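Local coordinates for putative peptidase (PDB 4L8K), which probably cleaves peptide bonds as a serine peptidase of family S41, at residues I120-Y125 with G149-V154; D153-G158 with I214-R219; G160-S165 with Y222-D227; T286-T291 with R299-E304. All blocks are in the same frame, centred on the assembly; numbering follows the deposited sequence.

Interaction 1: I120-Y125 with G149-V154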
loop_
_atom_site.group_PDB
_atom_site.type_symbol
_atom_site.label_atom_id
_atom_site.label_comp_id
_atom_site.label_asym_id
_atom_site.label_seq_id
_atom_site.Cartn_x
_atom_site.Cartn_y
_atom_site.Cartn_z
ATOM N N ILE A 120 -6.789 13.929 21.269
ATOM C CA ILE A 120 -6.278 13.112 20.165
ATOM C C ILE A 120 -6.241 13.892 18.854
ATOM O O ILE A 120 -7.237 14.500 18.454
ATOM C CB ILE A 120 -7.174 11.830 20.054
ATOM C CG1 ILE A 120 -6.843 10.872 21.246
ATOM C CG2 ILE A 120 -7.006 11.107 18.676
ATOM C CD1 ILE A 120 -7.783 9.795 21.435
ATOM N N GLY A 121 -5.081 13.873 18.210
ATOM C CA GLY A 121 -4.883 14.459 16.893
ATOM C C GLY A 121 -5.252 13.451 15.816
ATOM O O GLY A 121 -4.796 12.311 15.847
ATOM N N TYR A 122 -6.127 13.814 14.887
ATOM C CA TYR A 122 -6.511 12.897 13.797
ATOM C C TYR A 122 -6.060 13.489 12.451
ATOM O O TYR A 122 -6.322 14.650 12.161
ATOM C CB TYR A 122 -8.021 12.572 13.821
ATOM C CG TYR A 122 -8.504 11.796 12.601
ATOM C CD1 TYR A 122 -8.355 10.410 12.521
ATOM C CD2 TYR A 122 -9.051 12.455 11.499
ATOM C CE1 TYR A 122 -8.757 9.700 11.388
ATOM C CE2 TYR A 122 -9.420 11.756 10.345
ATOM C CZ TYR A 122 -9.290 10.381 10.301
ATOM O OH TYR A 122 -9.685 9.705 9.169
ATOM N N VAL A 123 -5.339 12.692 11.663
ATOM C CA VAL A 123 -4.902 13.083 10.320
ATOM C C VAL A 123 -5.443 12.061 9.310
ATOM O O VAL A 123 -5.296 10.857 9.505
ATOM C CB VAL A 123 -3.342 13.238 10.165
ATOM C CG1 VAL A 123 -2.958 13.727 8.764
ATOM C CG2 VAL A 123 -2.737 14.158 11.230
ATOM N N TYR A 124 -6.056 12.544 8.232
ATOM C CA TYR A 124 -6.388 11.698 7.098
ATOM C C TYR A 124 -5.486 12.115 5.929
ATOM O O TYR A 124 -5.443 13.292 5.538
ATOM C CB TYR A 124 -7.866 11.712 6.687
ATOM C CG TYR A 124 -8.106 10.745 5.545
ATOM C CD1 TYR A 124 -7.894 9.377 5.710
ATOM C CD2 TYR A 124 -8.466 11.200 4.281
ATOM C CE1 TYR A 124 -8.060 8.482 4.654
ATOM C CE2 TYR A 124 -8.669 10.311 3.222
ATOM C CZ TYR A 124 -8.431 8.955 3.406
ATOM O OH TYR A 124 -8.549 8.059 2.378
ATOM N N TYR A 125 -4.729 11.154 5.411
ATOM C CA TYR A 125 -3.858 11.376 4.270
ATOM C C TYR A 125 -4.289 10.390 3.165
ATOM O O TYR A 125 -3.911 9.217 3.180
ATOM C CB TYR A 125 -2.376 11.231 4.679
ATOM C CG TYR A 125 -1.425 11.696 3.596
ATOM C CD1 TYR A 125 -1.511 12.981 3.068
ATOM C CD2 TYR A 125 -0.430 10.860 3.110
ATOM C CE1 TYR A 125 -0.634 13.416 2.072
ATOM C CE2 TYR A 125 0.459 11.289 2.124
ATOM C CZ TYR A 125 0.368 12.578 1.626
ATOM O OH TYR A 125 1.226 13.008 0.651
ATOM N N GLY A 149 -1.982 11.581 21.935
ATOM C CA GLY A 149 -1.558 10.723 20.837
ATOM C C GLY A 149 -2.111 11.158 19.511
ATOM O O GLY A 149 -2.923 12.078 19.446
ATOM N N LEU A 150 -1.676 10.464 18.448
ATOM C CA LEU A 150 -2.019 10.769 17.077
ATOM C C LEU A 150 -2.582 9.576 16.349
ATOM O O LEU A 150 -2.081 8.462 16.483
ATOM C CB LEU A 150 -0.742 11.265 16.345
ATOM C CG LEU A 150 -0.841 11.617 14.833
ATOM C CD1 LEU A 150 -1.381 13.020 14.653
ATOM C CD2 LEU A 150 0.506 11.558 14.184
ATOM N N ILE A 151 -3.586 9.839 15.513
ATOM C CA ILE A 151 -4.149 8.865 14.583
ATOM C C ILE A 151 -3.709 9.339 13.189
ATOM O O ILE A 151 -4.010 10.488 12.802
ATOM C CB ILE A 151 -5.705 8.657 14.715
ATOM C CG1 ILE A 151 -6.093 8.102 16.109
ATOM C CG2 ILE A 151 -6.262 7.742 13.589
ATOM C CD1 ILE A 151 -7.665 8.180 16.435
ATOM N N PHE A 152 -2.938 8.487 12.468
ATOM C CA PHE A 152 -2.492 8.787 11.107
ATOM C C PHE A 152 -3.213 7.801 10.168
ATOM O O PHE A 152 -2.843 6.640 10.050
ATOM C CB PHE A 152 -0.949 8.752 10.965
ATOM C CG PHE A 152 -0.474 9.560 9.778
ATOM C CD1 PHE A 152 -0.486 9.015 8.491
ATOM C CD2 PHE A 152 -0.077 10.889 9.932
ATOM C CE1 PHE A 152 -0.075 9.777 7.386
ATOM C CE2 PHE A 152 0.337 11.649 8.832
ATOM C CZ PHE A 152 0.342 11.085 7.569
ATOM N N ASP A 153 -4.288 8.252 9.569
ATOM C CA ASP A 153 -5.161 7.397 8.756
ATOM C C ASP A 153 -4.768 7.428 7.277
ATOM O O ASP A 153 -4.912 8.462 6.605
ATOM C CB ASP A 153 -6.627 7.864 8.962
ATOM C CG ASP A 153 -7.733 6.996 8.392
ATOM O OD1 ASP A 153 -7.420 5.978 7.733
ATOM O OD2 ASP A 153 -8.910 7.328 8.612
ATOM N N VAL A 154 -4.302 6.268 6.769
ATOM C CA VAL A 154 -3.912 6.104 5.350
ATOM C C VAL A 154 -4.794 5.022 4.666
ATOM O O VAL A 154 -4.375 4.404 3.686
ATOM C CB VAL A 154 -2.393 5.822 5.149
ATOM C CG1 VAL A 154 -1.549 7.045 5.509
ATOM C CG2 VAL A 154 -1.937 4.561 5.894
#
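Tyr-122 and Asp-153 meet through a short hydrogen bond: the phenol OH of Tyr-122 gives its proton to OD2 of Asp-153 at 2.6 Å. The oxygen is met on its anti side, 19° out of the carboxylate plane, and lies near the plane of the ring. The ring leans toward the neighbouring strand because chi1 (172°) sets CG opposite the backbone N. Its edge, at CD1, then rests on CG2 of Ile-151, 3.6 Å away. Further back on this face, CG2 of Ile-120 touches CD1 of Ile-151 at 3.7 Å. CD1 of Tyr-124 approaches the carbonyl O of Asp-153 at 3.2 Å.

The backbones form a parallel ladder. Gly-121 N donates to Gly-149 O, and Gly-121 O accepts from Ile-151 N at 2.8 Å. Val-123 pairs with Ile-151 O and Asp-153 N in the same way, and Tyr-125 N closes on Asp-153 O. Helix 134-143 joins the two strands, so this is a beta-alpha-beta crossover inside the mixed sheet. On the other face Val-123 spans two partners: CG2 meets CD1 of Leu-150, and CG1 meets CE2 of Phe-152 at 3.9 Å.

A phenylalanine in place of Tyr-122 would probably leave OD2 of Asp-153 without this donor and take a partner from Gln-96. Gln-96 NE2 is hydrogen-bonded to the same phenol oxygen, from helix 93-100. Helix 301-311 packs over Ile-120 and Ile-151, while Phe-228 meets Phe-152 beneath the opposite face. Tyr-124 OH is held by Arg-155 O.

Interaction 2: D153-G158 with I214-R219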
loop_
_atom_site.group_PDB
_atom_site.type_symbol
_atom_site.label_atom_id
_atom_site.label_comp_id
_atom_site.label_asym_id
_atom_site.label_seq_id
_atom_site.Cartn_x
_atom_site.Cartn_y
_atom_site.Cartn_z
ATOM N N ASP A 153 -4.288 8.252 9.569
ATOM C CA ASP A 153 -5.161 7.397 8.756
ATOM C C ASP A 153 -4.768 7.428 7.277
ATOM O O ASP A 153 -4.912 8.462 6.605
ATOM C CB ASP A 153 -6.627 7.864 8.962
ATOM C CG ASP A 153 -7.733 6.996 8.392
ATOM O OD1 ASP A 153 -7.420 5.978 7.733
ATOM O OD2 ASP A 153 -8.910 7.328 8.612
ATOM N N VAL A 154 -4.302 6.268 6.769
ATOM C CA VAL A 154 -3.912 6.104 5.350
ATOM C C VAL A 154 -4.794 5.022 4.666
ATOM O O VAL A 154 -4.375 4.404 3.686
ATOM C CB VAL A 154 -2.393 5.822 5.149
ATOM C CG1 VAL A 154 -1.549 7.045 5.509
ATOM C CG2 VAL A 154 -1.937 4.561 5.894
ATOM N N ARG A 155 -6.009 4.801 5.184
ATOM C CA ARG A 155 -6.955 3.888 4.556
ATOM C C ARG A 155 -7.382 4.484 3.221
ATOM O O ARG A 155 -7.516 5.708 3.127
ATOM C CB ARG A 155 -8.190 3.667 5.443
ATOM C CG ARG A 155 -7.908 2.854 6.699
ATOM C CD ARG A 155 -9.149 2.733 7.583
ATOM N NE ARG A 155 -9.540 4.034 8.133
ATOM C CZ ARG A 155 -10.695 4.294 8.736
ATOM N NH1 ARG A 155 -11.627 3.349 8.840
ATOM N NH2 ARG A 155 -10.939 5.504 9.222
ATOM N N ASP A 156 -7.560 3.645 2.189
ATOM C CA ASP A 156 -7.942 4.069 0.845
ATOM C C ASP A 156 -6.859 4.938 0.171
ATOM O O ASP A 156 -7.168 5.694 -0.734
ATOM C CB ASP A 156 -9.304 4.777 0.839
ATOM C CG ASP A 156 -10.473 3.818 0.736
ATOM O OD1 ASP A 156 -10.326 2.646 1.161
ATOM O OD2 ASP A 156 -11.529 4.236 0.237
ATOM N N ASN A 157 -5.597 4.803 0.594
ATOM C CA ASN A 157 -4.507 5.547 -0.011
ATOM C C ASN A 157 -3.723 4.575 -0.896
ATOM O O ASN A 157 -2.965 3.747 -0.402
ATOM C CB ASN A 157 -3.634 6.226 1.065
ATOM C CG ASN A 157 -2.521 7.115 0.534
ATOM O OD1 ASN A 157 -2.002 6.923 -0.579
ATOM N ND2 ASN A 157 -2.085 8.082 1.356
ATOM N N GLY A 158 -3.964 4.675 -2.204
ATOM C CA GLY A 158 -3.347 3.848 -3.235
ATOM C C GLY A 158 -1.898 4.172 -3.561
ATOM O O GLY A 158 -1.343 3.628 -4.508
ATOM N N ILE A 214 -1.310 5.860 16.176
ATOM C CA ILE A 214 -2.056 4.752 15.594
ATOM C C ILE A 214 -2.128 5.000 14.090
ATOM O O ILE A 214 -2.673 6.013 13.677
ATOM C CB ILE A 214 -3.464 4.448 16.193
ATOM C CG1 ILE A 214 -3.493 4.493 17.766
ATOM C CG2 ILE A 214 -4.012 3.136 15.621
ATOM C CD1 ILE A 214 -2.640 3.482 18.515
ATOM N N VAL A 215 -1.554 4.102 13.285
ATOM C CA VAL A 215 -1.609 4.172 11.818
ATOM C C VAL A 215 -2.792 3.294 11.386
ATOM O O VAL A 215 -2.870 2.133 11.788
ATOM C CB VAL A 215 -0.264 3.798 11.105
ATOM C CG1 VAL A 215 -0.433 3.717 9.577
ATOM C CG2 VAL A 215 0.848 4.786 11.464
ATOM N N LEU A 216 -3.746 3.867 10.640
ATOM C CA LEU A 216 -4.928 3.121 10.196
ATOM C C LEU A 216 -4.743 2.640 8.776
ATOM O O LEU A 216 -4.372 3.424 7.904
ATOM C CB LEU A 216 -6.229 3.956 10.308
ATOM C CG LEU A 216 -6.571 4.633 11.652
ATOM C CD1 LEU A 216 -8.011 5.127 11.633
ATOM C CD2 LEU A 216 -6.398 3.675 12.867
ATOM N N THR A 217 -4.948 1.333 8.544
ATOM C CA THR A 217 -4.771 0.729 7.227
ATOM C C THR A 217 -5.975 -0.130 6.812
ATOM O O THR A 217 -6.732 -0.610 7.660
ATOM C CB THR A 217 -3.476 -0.149 7.180
ATOM O OG1 THR A 217 -3.593 -1.238 8.080
ATOM C CG2 THR A 217 -2.218 0.620 7.496
ATOM N N ASN A 218 -6.130 -0.329 5.508
ATOM C CA ASN A 218 -7.125 -1.225 4.935
ATOM C C ASN A 218 -6.535 -1.815 3.654
ATOM O O ASN A 218 -5.423 -1.452 3.293
ATOM C CB ASN A 218 -8.513 -0.562 4.726
ATOM C CG ASN A 218 -8.598 0.529 3.698
ATOM O OD1 ASN A 218 -7.614 0.916 3.065
ATOM N ND2 ASN A 218 -9.788 1.065 3.532
ATOM N N ARG A 219 -7.233 -2.754 3.005
ATOM C CA ARG A 219 -6.778 -3.387 1.770
ATOM C C ARG A 219 -6.530 -2.357 0.662
ATOM O O ARG A 219 -5.749 -2.606 -0.256
ATOM C CB ARG A 219 -7.801 -4.452 1.295
ATOM C CG ARG A 219 -7.235 -5.457 0.295
ATOM C CD ARG A 219 -6.015 -6.209 0.802
ATOM N NE ARG A 219 -5.684 -7.200 -0.202
ATOM C CZ ARG A 219 -4.647 -8.024 -0.183
ATOM N NH1 ARG A 219 -3.691 -7.881 0.729
ATOM N NH2 ARG A 219 -4.515 -8.945 -1.121
#
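The turn that carries the chain out of strand 149-153 is tied to the end of strand 213-217 by Val-154 on Leu-216, and to Asn-218 just past that strand by Asp-156. Val-154 N donates to Leu-216 O at 3.1 Å and continues the parallel pairing of the strands. Beyond it the amide of Asn-218 grips Asp-156 twice. OD1 of Asn-218 accepts from the backbone N of Asp-156 at 2.9 Å, with the donor tilted 26° from the amide carbonyl plane. ND2 of Asn-218 gives to OD1 of Asp-156, also at 2.9 Å. CG of Asn-218 sits between its own N and carbonyl carbon (chi1 67°), which turns the amide toward Asp-156.

The chain bends here in a type II beta turn from Val-154 to Asn-157, overlapped by an Asx turn in which Asp-153 OD1 accepts from Arg-155 N. The guanidinium of Arg-155 folds back and takes the same carboxylate side-on. NE bonds OD1 at 2.9 Å and NH2 bonds OD2 at 2.8 Å, both nearly in the guanidinium plane. N and NE of Arg-155 reach OD1 from opposite faces of the carboxylate. CD1 of Leu-216 lies over one face of the guanidinium, 3.8 Å from NH2. CB of Leu-216 touches OD1 of Asp-153.

Were Asp-153 an alanine, Arg-155 would probably lose its two-pronged mate, and the Asx turn its acceptor. The carboxylate is also bonded to Tyr-122 OH. A second acid, Asp-300, pairs with NH2 of Arg-155 from the start of helix 301-311, and Asn-90 O accepts from NH1.

Interaction 3: G160-S165 with Y222-D227. With PO4 (phosphate ion), chain E.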
loop_
_atom_site.group_PDB
_atom_site.type_symbol
_atom_site.label_atom_id
_atom_site.label_comp_id
_atom_site.label_asym_id
_atom_site.label_seq_id
_atom_site.Cartn_x
_atom_site.Cartn_y
_atom_site.Cartn_z
ATOM N N GLY A 160 1.481 6.852 -4.285
ATOM C CA GLY A 160 1.889 8.066 -4.973
ATOM C C GLY A 160 3.383 8.266 -4.869
ATOM O O GLY A 160 4.161 7.342 -5.156
ATOM N N SER A 161 3.805 9.460 -4.428
ATOM C CA SER A 161 5.237 9.745 -4.413
ATOM C C SER A 161 5.909 9.397 -3.119
ATOM O O SER A 161 5.485 9.832 -2.041
ATOM C CB SER A 161 5.526 11.199 -4.764
ATOM O OG SER A 161 6.923 11.445 -4.772
HETATM N N MSE A 162 7.052 8.699 -3.264
HETATM C CA MSE A 162 7.970 8.244 -2.209
HETATM C C MSE A 162 8.621 9.445 -1.506
HETATM O O MSE A 162 9.159 9.304 -0.399
HETATM C CB MSE A 162 9.064 7.348 -2.813
HETATM C CG MSE A 162 8.516 6.240 -3.717
HETATM SE SE MSE A 162 9.255 4.482 -3.347
HETATM C CE MSE A 162 8.446 4.283 -1.579
ATOM N N LEU A 163 8.624 10.616 -2.180
ATOM C CA LEU A 163 9.199 11.822 -1.612
ATOM C C LEU A 163 8.419 12.199 -0.345
ATOM O O LEU A 163 9.029 12.502 0.678
ATOM C CB LEU A 163 9.193 12.964 -2.651
ATOM C CG LEU A 163 9.605 14.372 -2.152
ATOM C CD1 LEU A 163 11.103 14.486 -2.046
ATOM C CD2 LEU A 163 9.082 15.461 -3.081
ATOM N N TYR A 164 7.082 12.077 -0.393
ATOM C CA TYR A 164 6.209 12.423 0.734
ATOM C C TYR A 164 6.168 11.313 1.742
ATOM O O TYR A 164 6.066 11.575 2.946
ATOM C CB TYR A 164 4.809 12.790 0.233
ATOM C CG TYR A 164 4.894 13.855 -0.842
ATOM C CD1 TYR A 164 5.550 15.066 -0.605
ATOM C CD2 TYR A 164 4.385 13.627 -2.114
ATOM C CE1 TYR A 164 5.670 16.030 -1.603
ATOM C CE2 TYR A 164 4.465 14.597 -3.104
ATOM C CZ TYR A 164 5.110 15.798 -2.841
ATOM O OH TYR A 164 5.166 16.786 -3.783
ATOM N N SER A 165 6.306 10.083 1.260
ATOM C CA SER A 165 6.402 8.914 2.119
ATOM C C SER A 165 7.572 9.108 3.094
ATOM O O SER A 165 7.329 9.147 4.293
ATOM C CB SER A 165 6.579 7.662 1.268
ATOM O OG SER A 165 6.205 6.541 2.046
ATOM N N TYR A 222 -2.007 0.745 -0.326
ATOM C CA TYR A 222 -1.052 -0.055 -1.081
ATOM C C TYR A 222 -0.036 0.802 -1.817
ATOM O O TYR A 222 -0.134 2.029 -1.795
ATOM C CB TYR A 222 -1.778 -1.008 -2.074
ATOM C CG TYR A 222 -2.731 -0.319 -3.017
ATOM C CD1 TYR A 222 -2.278 0.255 -4.205
ATOM C CD2 TYR A 222 -4.092 -0.240 -2.730
ATOM C CE1 TYR A 222 -3.156 0.871 -5.093
ATOM C CE2 TYR A 222 -4.983 0.367 -3.621
ATOM C CZ TYR A 222 -4.510 0.900 -4.812
ATOM O OH TYR A 222 -5.343 1.527 -5.705
ATOM N N SER A 223 0.946 0.120 -2.475
ATOM C CA SER A 223 2.060 0.676 -3.230
ATOM C C SER A 223 2.931 1.546 -2.301
ATOM O O SER A 223 3.387 0.984 -1.309
ATOM C CB SER A 223 1.577 1.399 -4.477
ATOM O OG SER A 223 0.973 0.424 -5.317
ATOM N N ALA A 224 3.159 2.860 -2.560
ATOM C CA ALA A 224 4.008 3.689 -1.665
ATOM C C ALA A 224 3.466 3.676 -0.201
ATOM O O ALA A 224 4.247 3.748 0.737
ATOM C CB ALA A 224 4.116 5.123 -2.183
ATOM N N THR A 225 2.141 3.535 -0.025
ATOM C CA THR A 225 1.499 3.467 1.290
ATOM C C THR A 225 1.938 2.200 2.020
ATOM O O THR A 225 2.105 2.236 3.242
ATOM C CB THR A 225 -0.010 3.534 1.142
ATOM O OG1 THR A 225 -0.303 4.630 0.283
ATOM C CG2 THR A 225 -0.740 3.696 2.482
ATOM N N ASN A 226 2.136 1.093 1.272
ATOM C CA ASN A 226 2.599 -0.169 1.847
ATOM C C ASN A 226 4.001 0.016 2.391
ATOM O O ASN A 226 4.281 -0.441 3.485
ATOM C CB ASN A 226 2.553 -1.316 0.812
ATOM C CG ASN A 226 2.723 -2.679 1.423
ATOM O OD1 ASN A 226 2.060 -3.029 2.397
ATOM N ND2 ASN A 226 3.612 -3.487 0.869
ATOM N N ASP A 227 4.876 0.733 1.650
ATOM C CA ASP A 227 6.259 1.002 2.082
ATOM C C ASP A 227 6.284 1.939 3.287
ATOM O O ASP A 227 7.138 1.777 4.150
ATOM C CB ASP A 227 7.088 1.593 0.933
ATOM C CG ASP A 227 7.125 0.766 -0.333
ATOM O OD1 ASP A 227 6.870 -0.472 -0.257
ATOM O OD2 ASP A 227 7.442 1.332 -1.388
HETATM P P PO4 E . 3.220 -1.471 -7.600
HETATM O O1 PO4 E . 4.428 -2.334 -7.917
HETATM O O2 PO4 E . 3.100 -1.323 -6.050
HETATM O O3 PO4 E . 3.404 -0.082 -8.265
HETATM O O4 PO4 E . 1.948 -2.170 -8.133
HETATM O O HOH W 1 2.772 4.421 -5.054
#
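One water oxygen is held by both segments: Gly-160 N donates to it at 2.9 Å and Ala-224 N at 3.0 Å. No direct hydrogen bond joins the two segments. Around the water, CB of Ala-224 packs on the carbonyl O of Gly-160 at 3.7 Å. The backbone angles of Gly-160 would press a side chain against the preceding carbonyl.

Ser-223 is the N-cap residue of helix 224-232. Its OG does not cap the helix but donates to O2 of a phosphate ion, probably from the crystallisation liquor, at 2.8 Å. Its chi1 (-64°) sets OG beside the backbone N, facing the ion. His-68, Arg-264, Ser-266 and backbone N-H groups of Ser-249 and Gly-250 bind the same ion. In family S41 the nucleophilic serine sits at such a helix start, and a glycine-rich turn helps to form the oxyanion hole. The water between Gly-160 N and Ala-224 N is consistent with that hole, and Ser-223 with that nucleophile.

Ser-161 caps helix 162-169, its OG accepting from Leu-163 N at 3.2 Å. Met-162, present as selenomethionine, bends at chi2 and chi3 toward Asp-227, but the fit of its CE methyl against OD2 there is tight and doubtful. CE lies at a loose 4.5 Å from CB of Ala-224.

Interaction 4: T286-T291 with R299-E304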
loop_
_atom_site.group_PDB
_atom_site.type_symbol
_atom_site.label_atom_id
_atom_site.label_comp_id
_atom_site.label_asym_id
_atom_site.label_seq_id
_atom_site.Cartn_x
_atom_site.Cartn_y
_atom_site.Cartn_z
ATOM N N THR A 286 -3.124 -4.716 15.353
ATOM C CA THR A 286 -4.443 -4.997 15.889
ATOM C C THR A 286 -5.434 -4.982 14.746
ATOM O O THR A 286 -5.653 -3.935 14.133
ATOM C CB THR A 286 -4.821 -3.982 16.999
ATOM O OG1 THR A 286 -3.771 -3.938 17.962
ATOM C CG2 THR A 286 -6.148 -4.332 17.692
ATOM N N ALA A 287 -6.030 -6.151 14.458
ATOM C CA ALA A 287 -7.036 -6.269 13.417
ATOM C C ALA A 287 -8.373 -5.691 13.934
ATOM O O ALA A 287 -8.855 -6.099 14.990
ATOM C CB ALA A 287 -7.195 -7.732 12.995
ATOM N N VAL A 288 -8.916 -4.685 13.227
ATOM C CA VAL A 288 -10.187 -4.029 13.550
ATOM C C VAL A 288 -10.930 -3.843 12.227
ATOM O O VAL A 288 -10.347 -3.362 11.257
ATOM C CB VAL A 288 -10.079 -2.686 14.367
ATOM C CG1 VAL A 288 -11.463 -2.186 14.781
ATOM C CG2 VAL A 288 -9.204 -2.828 15.609
ATOM N N ALA A 289 -12.205 -4.231 12.190
ATOM C CA ALA A 289 -13.075 -4.097 11.022
ATOM C C ALA A 289 -14.255 -3.208 11.354
ATOM O O ALA A 289 -14.803 -3.330 12.454
ATOM C CB ALA A 289 -13.582 -5.484 10.557
ATOM N N ILE A 290 -14.681 -2.344 10.406
ATOM C CA ILE A 290 -15.893 -1.528 10.600
ATOM C C ILE A 290 -17.103 -2.500 10.657
ATOM O O ILE A 290 -17.240 -3.375 9.807
ATOM C CB ILE A 290 -16.061 -0.400 9.545
ATOM C CG1 ILE A 290 -14.889 0.620 9.667
ATOM C CG2 ILE A 290 -17.437 0.323 9.713
ATOM C CD1 ILE A 290 -14.959 1.770 8.668
ATOM N N THR A 291 -17.907 -2.388 11.720
ATOM C CA THR A 291 -19.049 -3.271 11.907
ATOM C C THR A 291 -20.307 -2.670 11.323
ATOM O O THR A 291 -20.428 -1.446 11.228
ATOM C CB THR A 291 -19.232 -3.613 13.378
ATOM O OG1 THR A 291 -19.585 -2.426 14.074
ATOM C CG2 THR A 291 -17.990 -4.240 13.977
ATOM N N ARG A 299 -20.750 5.518 13.214
ATOM C CA ARG A 299 -19.433 5.350 13.847
ATOM C C ARG A 299 -18.465 4.548 13.006
ATOM O O ARG A 299 -18.866 3.618 12.296
ATOM C CB ARG A 299 -19.588 4.635 15.198
ATOM C CG ARG A 299 -20.178 5.480 16.310
ATOM C CD ARG A 299 -20.693 4.584 17.433
ATOM N NE ARG A 299 -19.678 3.646 17.943
ATOM C CZ ARG A 299 -18.911 3.866 19.007
ATOM N NH1 ARG A 299 -19.021 4.996 19.696
ATOM N NH2 ARG A 299 -18.039 2.952 19.401
ATOM N N ASP A 300 -17.173 4.881 13.129
ATOM C CA ASP A 300 -16.102 4.151 12.467
ATOM C C ASP A 300 -15.444 3.314 13.553
ATOM O O ASP A 300 -14.772 3.868 14.419
ATOM C CB ASP A 300 -15.101 5.142 11.786
ATOM C CG ASP A 300 -13.990 4.506 10.956
ATOM O OD1 ASP A 300 -13.409 3.494 11.406
ATOM O OD2 ASP A 300 -13.659 5.057 9.878
ATOM N N THR A 301 -15.654 1.999 13.527
ATOM C CA THR A 301 -15.113 1.050 14.516
ATOM C C THR A 301 -13.590 1.198 14.692
ATOM O O THR A 301 -13.100 1.139 15.825
ATOM C CB THR A 301 -15.466 -0.399 14.110
ATOM O OG1 THR A 301 -16.810 -0.415 13.640
ATOM C CG2 THR A 301 -15.335 -1.396 15.266
ATOM N N ILE A 302 -12.865 1.433 13.574
ATOM C CA ILE A 302 -11.416 1.555 13.561
ATOM C C ILE A 302 -10.991 2.867 14.237
ATOM O O ILE A 302 -10.131 2.820 15.121
ATOM C CB ILE A 302 -10.836 1.374 12.121
ATOM C CG1 ILE A 302 -11.373 0.049 11.512
ATOM C CG2 ILE A 302 -9.301 1.375 12.173
ATOM C CD1 ILE A 302 -11.017 -0.239 10.031
ATOM N N ILE A 303 -11.613 4.016 13.876
ATOM C CA ILE A 303 -11.269 5.284 14.533
ATOM C C ILE A 303 -11.578 5.173 16.051
ATOM O O ILE A 303 -10.741 5.572 16.868
ATOM C CB ILE A 303 -11.943 6.521 13.874
ATOM C CG1 ILE A 303 -11.471 6.695 12.405
ATOM C CG2 ILE A 303 -11.675 7.820 14.697
ATOM C CD1 ILE A 303 -12.262 7.807 11.575
ATOM N N GLU A 304 -12.746 4.571 16.414
ATOM C CA GLU A 304 -13.155 4.429 17.815
ATOM C C GLU A 304 -12.184 3.556 18.627
ATOM O O GLU A 304 -11.829 3.936 19.741
ATOM C CB GLU A 304 -14.577 3.880 17.935
ATOM C CG GLU A 304 -15.638 4.822 17.404
ATOM C CD GLU A 304 -15.821 6.145 18.123
ATOM O OE1 GLU A 304 -15.394 6.276 19.290
ATOM O OE2 GLU A 304 -16.440 7.045 17.519
#
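The carbonyl O of Arg-299 only skirts Ile-290, 4.4 Å from its CG2, at the edge of the contact. The guanidinium of Arg-299 is turned elsewhere: NE is paired with Asp-294, and Glu-304 gives a long charge contact only. Asp-300 follows as the N-cap of helix 301-311. Its OD1 accepts from Ile-303 N at 3.1 Å, from well above the carboxylate plane, and weakly from Ile-302 N. CD1 of Ile-290 lies against the same carboxylate, 3.6 Å from OD1, while OD2 of Asp-300 pairs with Arg-155.

Thr-301 comes next and makes the one hydrogen bond across the segments. Its OG1 accepts from Thr-291 N at 3.0 Å, with an N-H...O angle of 164°. OG1 stands beside the backbone N of Thr-301 (chi1 -41°), and CG2 is turned to the other side, against Ala-289 O and CG1 of Val-288. OG1 is also bonded to Asp-294 OD2, so two groups fix its rotation. CD1 of Ile-302 lies against the carbonyl O of Val-288 at 3.4 Å; its apolar partners are CG1 of Ile-290, 4.0 Å from CD1, and CG1 of Val-288, met by CG1.

Thr-291 is itself the N-cap of helix 292-296, with OG1 bonded to Asp-294 N. The one hydrogen bond from Thr-291 N to Thr-301 OG1 therefore ties together the starts of two successive helices, while Val-288, Ile-290 and Ile-302 supply the apolar grip beside it.

In the fold
Interactions 1 and 2 are buried and belong to the same sheet: 149-153 pairs with 120-125 on one side and 213-217 on the other, sharing Asp-153 and Val-154. Backbone ladder bonds dominate interaction 1, whereas side-chain bonds and a salt bridge carry much of interaction 2. Interaction 4 is partly buried, at the end of the sheet, and mixes helix caps with apolar packing. It meets interaction 2 through the salt bridge of Arg-155 with Asp-300. Interaction 3 is partly buried but has no direct hydrogen bond across it; a water bridges two N-H groups beside light packing. It joins interaction 2 where Asn-157 O meets Thr-225 OG1, and lies about 23 Å from interaction 4, centre to centre.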